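Local structure of hypothetical membrane spanning protein (Thermus thermophilus, 2VPZ) at residues A10-F13 and W14-T17; D43-A46 and R47-T50. The protein is probably the quinone-binding, membrane-spanning subunit of a polysulfide reductase complex, passing electrons between the quinone pool and its partner subunits. All blocks are in the same frame, centred on the assembly; numbering follows the deposited sequence.

Interaction 1: residues A10-F13 and W14-T17; sequences AQEF and WHWT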
loop_
_atom_site.group_PDB
_atom_site.type_symbol
_atom_site.label_atom_id
_atom_site.label_comp_id
_atom_site.label_asym_id
_atom_site.label_seq_id
_atom_site.Cartn_x
_atom_site.Cartn_y
_atom_site.Cartn_z
ATOM N N ALA C 10 11.184 22.996 6.763
ATOM C CA ALA C 10 12.396 22.375 6.241
ATOM C C ALA C 10 13.590 23.302 6.017
ATOM O O ALA C 10 14.491 22.983 5.236
ATOM C CB ALA C 10 12.078 21.627 4.918
ATOM N N GLN C 11 13.595 24.439 6.701
ATOM C CA GLN C 11 14.667 25.432 6.603
ATOM C C GLN C 11 15.852 25.137 7.556
ATOM O O GLN C 11 15.710 24.430 8.554
ATOM C CB GLN C 11 14.139 26.855 6.866
ATOM C CG GLN C 11 13.573 27.091 8.288
ATOM C CD GLN C 11 12.125 26.586 8.476
ATOM O OE1 GLN C 11 11.633 26.446 9.611
ATOM N NE2 GLN C 11 11.430 26.340 7.355
ATOM N N GLU C 12 17.011 25.688 7.216
ATOM C CA GLU C 12 18.245 25.556 7.984
ATOM C C GLU C 12 18.029 25.901 9.481
ATOM O O GLU C 12 17.595 27.009 9.809
ATOM C CB GLU C 12 19.317 26.473 7.370
ATOM C CG GLU C 12 20.682 26.445 8.026
ATOM C CD GLU C 12 21.539 27.659 7.662
ATOM O OE1 GLU C 12 21.252 28.764 8.181
ATOM O OE2 GLU C 12 22.462 27.498 6.838
ATOM N N PHE C 13 18.316 24.945 10.371
ATOM C CA PHE C 13 18.181 25.116 11.828
ATOM C C PHE C 13 19.532 25.443 12.520
ATOM O O PHE C 13 19.536 25.953 13.641
ATOM C CB PHE C 13 17.516 23.869 12.482
ATOM C CG PHE C 13 18.062 22.513 12.000
ATOM C CD1 PHE C 13 19.128 21.874 12.662
ATOM C CD2 PHE C 13 17.532 21.898 10.856
ATOM C CE1 PHE C 13 19.659 20.637 12.185
ATOM C CE2 PHE C 13 18.050 20.664 10.362
ATOM C CZ PHE C 13 19.118 20.037 11.030
ATOM N N TRP C 14 20.660 25.131 11.867
ATOM C CA TRP C 14 22.032 25.418 12.381
ATOM C C TRP C 14 22.749 26.301 11.337
ATOM O O TRP C 14 23.062 25.830 10.238
ATOM C CB TRP C 14 22.849 24.126 12.670
ATOM C CG TRP C 14 22.404 23.361 13.939
ATOM C CD1 TRP C 14 21.757 23.893 15.031
ATOM C CD2 TRP C 14 22.506 21.931 14.206
ATOM N NE1 TRP C 14 21.444 22.896 15.933
ATOM C CE2 TRP C 14 21.884 21.690 15.455
ATOM C CE3 TRP C 14 23.049 20.835 13.506
ATOM C CZ2 TRP C 14 21.797 20.390 16.029
ATOM C CZ3 TRP C 14 22.966 19.531 14.071
ATOM C CH2 TRP C 14 22.338 19.333 15.319
ATOM N N HIS C 15 23.001 27.557 11.714
ATOM C CA HIS C 15 23.593 28.610 10.889
ATOM C C HIS C 15 25.130 28.702 10.825
ATOM O O HIS C 15 25.823 27.850 11.386
ATOM C CB HIS C 15 22.899 29.919 11.365
ATOM C CG HIS C 15 21.414 29.854 11.508
ATOM N ND1 HIS C 15 20.598 29.699 10.431
ATOM C CD2 HIS C 15 20.618 29.818 12.587
ATOM C CE1 HIS C 15 19.359 29.551 10.832
ATOM N NE2 HIS C 15 19.341 29.621 12.147
ATOM N N TRP C 16 25.648 29.709 10.125
ATOM C CA TRP C 16 27.086 29.950 10.022
ATOM C C TRP C 16 27.626 30.098 11.462
ATOM O O TRP C 16 28.758 29.735 11.768
ATOM C CB TRP C 16 27.412 31.248 9.244
ATOM C CG TRP C 16 27.074 32.584 9.983
ATOM C CD1 TRP C 16 25.885 33.283 9.935
ATOM C CD2 TRP C 16 27.918 33.316 10.911
ATOM N NE1 TRP C 16 25.946 34.378 10.771
ATOM C CE2 TRP C 16 27.170 34.424 11.382
ATOM C CE3 TRP C 16 29.228 33.132 11.395
ATOM C CZ2 TRP C 16 27.692 35.359 12.317
ATOM C CZ3 TRP C 16 29.760 34.059 12.331
ATOM C CH2 TRP C 16 28.980 35.157 12.780
ATOM N N THR C 17 26.772 30.645 12.325
ATOM C CA THR C 17 27.057 30.895 13.733
ATOM C C THR C 17 27.438 29.588 14.466
ATOM O O THR C 17 28.474 29.469 15.129
ATOM C CB THR C 17 25.803 31.603 14.388
ATOM O OG1 THR C 17 26.091 32.971 14.660
ATOM C CG2 THR C 17 25.349 30.869 15.625
HETATM O O HOH W 1 23.905 30.985 8.189
#
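The lead-in to transmembrane helix 16-41, where His15 holds the N-cap position, is built on Glu12 and His15 and, beside them, on the neighbouring rings of Phe13 and Trp14. His15 ND1 donates to Glu12 OE1 over 2.5 Å, a short His-carboxylate hydrogen bond bent to 145° at the hydrogen. The imidazole reaches OE1 from its anti side, with the nitrogen lying somewhat out of the carboxylate plane, and the two planar groups are turned steeply against each other. Glu12 can span the turn because its CG stands opposite the backbone N (chi1 -179°) and the chain beyond stays extended, which also lays CG 3.3 Å from Trp14 O. That carbonyl accepts a hydrogen bond from Gln247, near the C-terminal end of the chain. A water accepts from Trp16 N at 2.9 Å and returns a weak, long bond to Glu12 OE1, so solvent links the carboxylate to the first turn of the helix.

The aromatic half is an edge-to-face pair: the edge of Phe13 is directed at one face of the Trp14 indole, with the phenyl and five-membered-ring centroids 5.0 Å apart and their planes at 67°. Phe13 CE1 presses on the six-membered side of the indole, 3.6 Å from Trp14 CE3. The Trp14 NE1 is used separately, donating to the backbone of another protein chain of the assembly. About 8 Å separates the Trp14 side chain from that of His21, a residue of the ubiquinone-1 binding site seen in a structure of this protein. A T-shaped aromatic pair next to a histidine-carboxylate bond thus shapes the helix entrance at a subunit interface, close to the quinone site of this polysulfide reductase family member.

Interaction 2: residues D43-A46 and R47-T50; sequences DAEA and RRYT
Ala46 O and Glu45 O receive the first i to i+4 backbone bonds of helix 46-65, both weak at 3.4 Å, from Thr50 N and Tyr49 N, just after a type I beta turn that runs from Asp43 to Ala46. Ala46 O has a second and shorter partner, Thr50 OG1 at 2.5 Å, which meets the carbonyl nearly head-on, with a C=O...donor angle of 165°. Thr50 is set for this by a chi1 of -51°, which swings OG1 away from its own carbonyl carbon and back over the preceding turn.

Ahead of the helix, Asp43 OD1 accepts from Glu45 N at 2.8 Å, a capping bond that closes the turn. Glu45 bends at chi2 and runs alongside Arg48, and their ends join in a salt bridge: Glu45 OE1 lies 2.8 Å from Arg48 NH1, near the guanidinium plane, with carboxylate and guanidinium only 20° from coplanar. The other carboxylate oxygen is taken by Trp171 NE1, while Arg48 NH2 bonds to Tyr52 OH. Glu45 also runs beside Tyr49, whose ring has Glu45 O at its edge, 3.4 Å from Tyr49 CD1. The hydroxyl of Tyr49 is engaged by Ser169.

A water donates to Ala44 O and accepts from Arg48 N, bridging turn and helix. With each carboxylate oxygen of Glu45 occupied by a different donor, its negative charge is probably well stabilised, and the acidic group ties the helix start to the loop holding Trp171.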
loop_
_atom_site.group_PDB
_atom_site.type_symbol
_atom_site.label_atom_id
_atom_site.label_comp_id
_atom_site.label_asym_id
_atom_site.label_seq_id
_atom_site.Cartn_x
_atom_site.Cartn_y
_atom_site.Cartn_z
ATOM N N ASP C 43 56.209 16.711 30.958
ATOM C CA ASP C 43 56.873 17.775 30.155
ATOM C C ASP C 43 56.517 19.193 30.686
ATOM O O ASP C 43 55.385 19.417 31.146
ATOM C CB ASP C 43 56.544 17.644 28.635
ATOM C CG ASP C 43 57.178 18.761 27.771
ATOM O OD1 ASP C 43 56.680 19.911 27.849
ATOM O OD2 ASP C 43 58.156 18.486 27.031
ATOM N N ALA C 44 57.480 20.121 30.636
ATOM C CA ALA C 44 57.363 21.512 31.128
ATOM C C ALA C 44 56.275 22.424 30.506
ATOM O O ALA C 44 55.755 23.343 31.164
ATOM C CB ALA C 44 58.757 22.226 31.038
ATOM N N GLU C 45 55.939 22.164 29.245
ATOM C CA GLU C 45 54.921 22.907 28.482
ATOM C C GLU C 45 53.477 22.576 28.897
ATOM O O GLU C 45 52.516 23.151 28.383
ATOM C CB GLU C 45 55.013 22.598 26.985
ATOM C CG GLU C 45 56.362 22.702 26.320
ATOM C CD GLU C 45 56.230 23.254 24.907
ATOM O OE1 GLU C 45 55.731 24.401 24.798
ATOM O OE2 GLU C 45 56.593 22.549 23.940
ATOM N N ALA C 46 53.328 21.626 29.803
ATOM C CA ALA C 46 52.004 21.202 30.221
ATOM C C ALA C 46 51.159 22.311 30.865
ATOM O O ALA C 46 49.932 22.276 30.831
ATOM C CB ALA C 46 52.115 20.000 31.209
ATOM N N ARG C 47 51.824 23.320 31.404
ATOM C CA ARG C 47 51.163 24.413 32.105
ATOM C C ARG C 47 50.421 25.465 31.283
ATOM O O ARG C 47 49.312 25.894 31.633
ATOM C CB ARG C 47 52.157 25.075 33.057
ATOM C CG ARG C 47 52.340 24.354 34.386
ATOM C CD ARG C 47 51.305 24.876 35.384
ATOM N NE ARG C 47 51.388 26.328 35.565
ATOM C CZ ARG C 47 50.797 27.003 36.538
ATOM N NH1 ARG C 47 50.077 26.332 37.424
ATOM N NH2 ARG C 47 50.918 28.325 36.644
ATOM N N ARG C 48 51.052 25.893 30.205
ATOM C CA ARG C 48 50.465 26.881 29.331
ATOM C C ARG C 48 49.506 26.203 28.338
ATOM O O ARG C 48 48.595 26.846 27.833
ATOM C CB ARG C 48 51.542 27.674 28.588
ATOM C CG ARG C 48 52.304 26.852 27.581
ATOM C CD ARG C 48 53.487 27.615 27.047
ATOM N NE ARG C 48 53.210 28.277 25.782
ATOM C CZ ARG C 48 53.800 27.954 24.639
ATOM N NH1 ARG C 48 54.693 26.979 24.632
ATOM N NH2 ARG C 48 53.493 28.598 23.520
ATOM N N TYR C 49 49.689 24.919 28.044
ATOM C CA TYR C 49 48.722 24.269 27.158
ATOM C C TYR C 49 47.394 24.126 27.929
ATOM O O TYR C 49 46.312 24.149 27.348
ATOM C CB TYR C 49 49.204 22.923 26.595
ATOM C CG TYR C 49 49.944 23.099 25.274
ATOM C CD1 TYR C 49 51.321 23.346 25.250
ATOM C CD2 TYR C 49 49.250 23.105 24.062
ATOM C CE1 TYR C 49 51.989 23.600 24.052
ATOM C CE2 TYR C 49 49.902 23.360 22.855
ATOM C CZ TYR C 49 51.277 23.608 22.855
ATOM O OH TYR C 49 51.935 23.855 21.671
ATOM N N THR C 50 47.485 24.033 29.249
ATOM C CA THR C 50 46.312 23.939 30.084
ATOM C C THR C 50 45.581 25.313 30.124
ATOM O O THR C 50 44.339 25.389 30.071
ATOM C CB THR C 50 46.690 23.434 31.516
ATOM O OG1 THR C 50 47.473 22.251 31.407
ATOM C CG2 THR C 50 45.427 23.160 32.353
HETATM O O HOH W 2 54.315 25.804 30.325
#

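Overall arrangement
Both interactions illustrate how a transmembrane helix is begun. Interaction 1 comes first along the chain and leads into helix 16-41; interaction 2 follows that helix and opens helix 46-65, so the two lie in series, separated by one membrane-spanning helix. Their centres are 38 Å apart, their nearest atoms stay about 22 Å apart, and they fall on opposite sides of the chain's centre. Their settings differ. Residues 10-17 meet another protein chain and lie near the quinone-binding residues, whereas residues 43-50 contact only their own chain within the assembly and lie far from the quinone-binding residues, packing on helix 16-41 and a neighbouring loop.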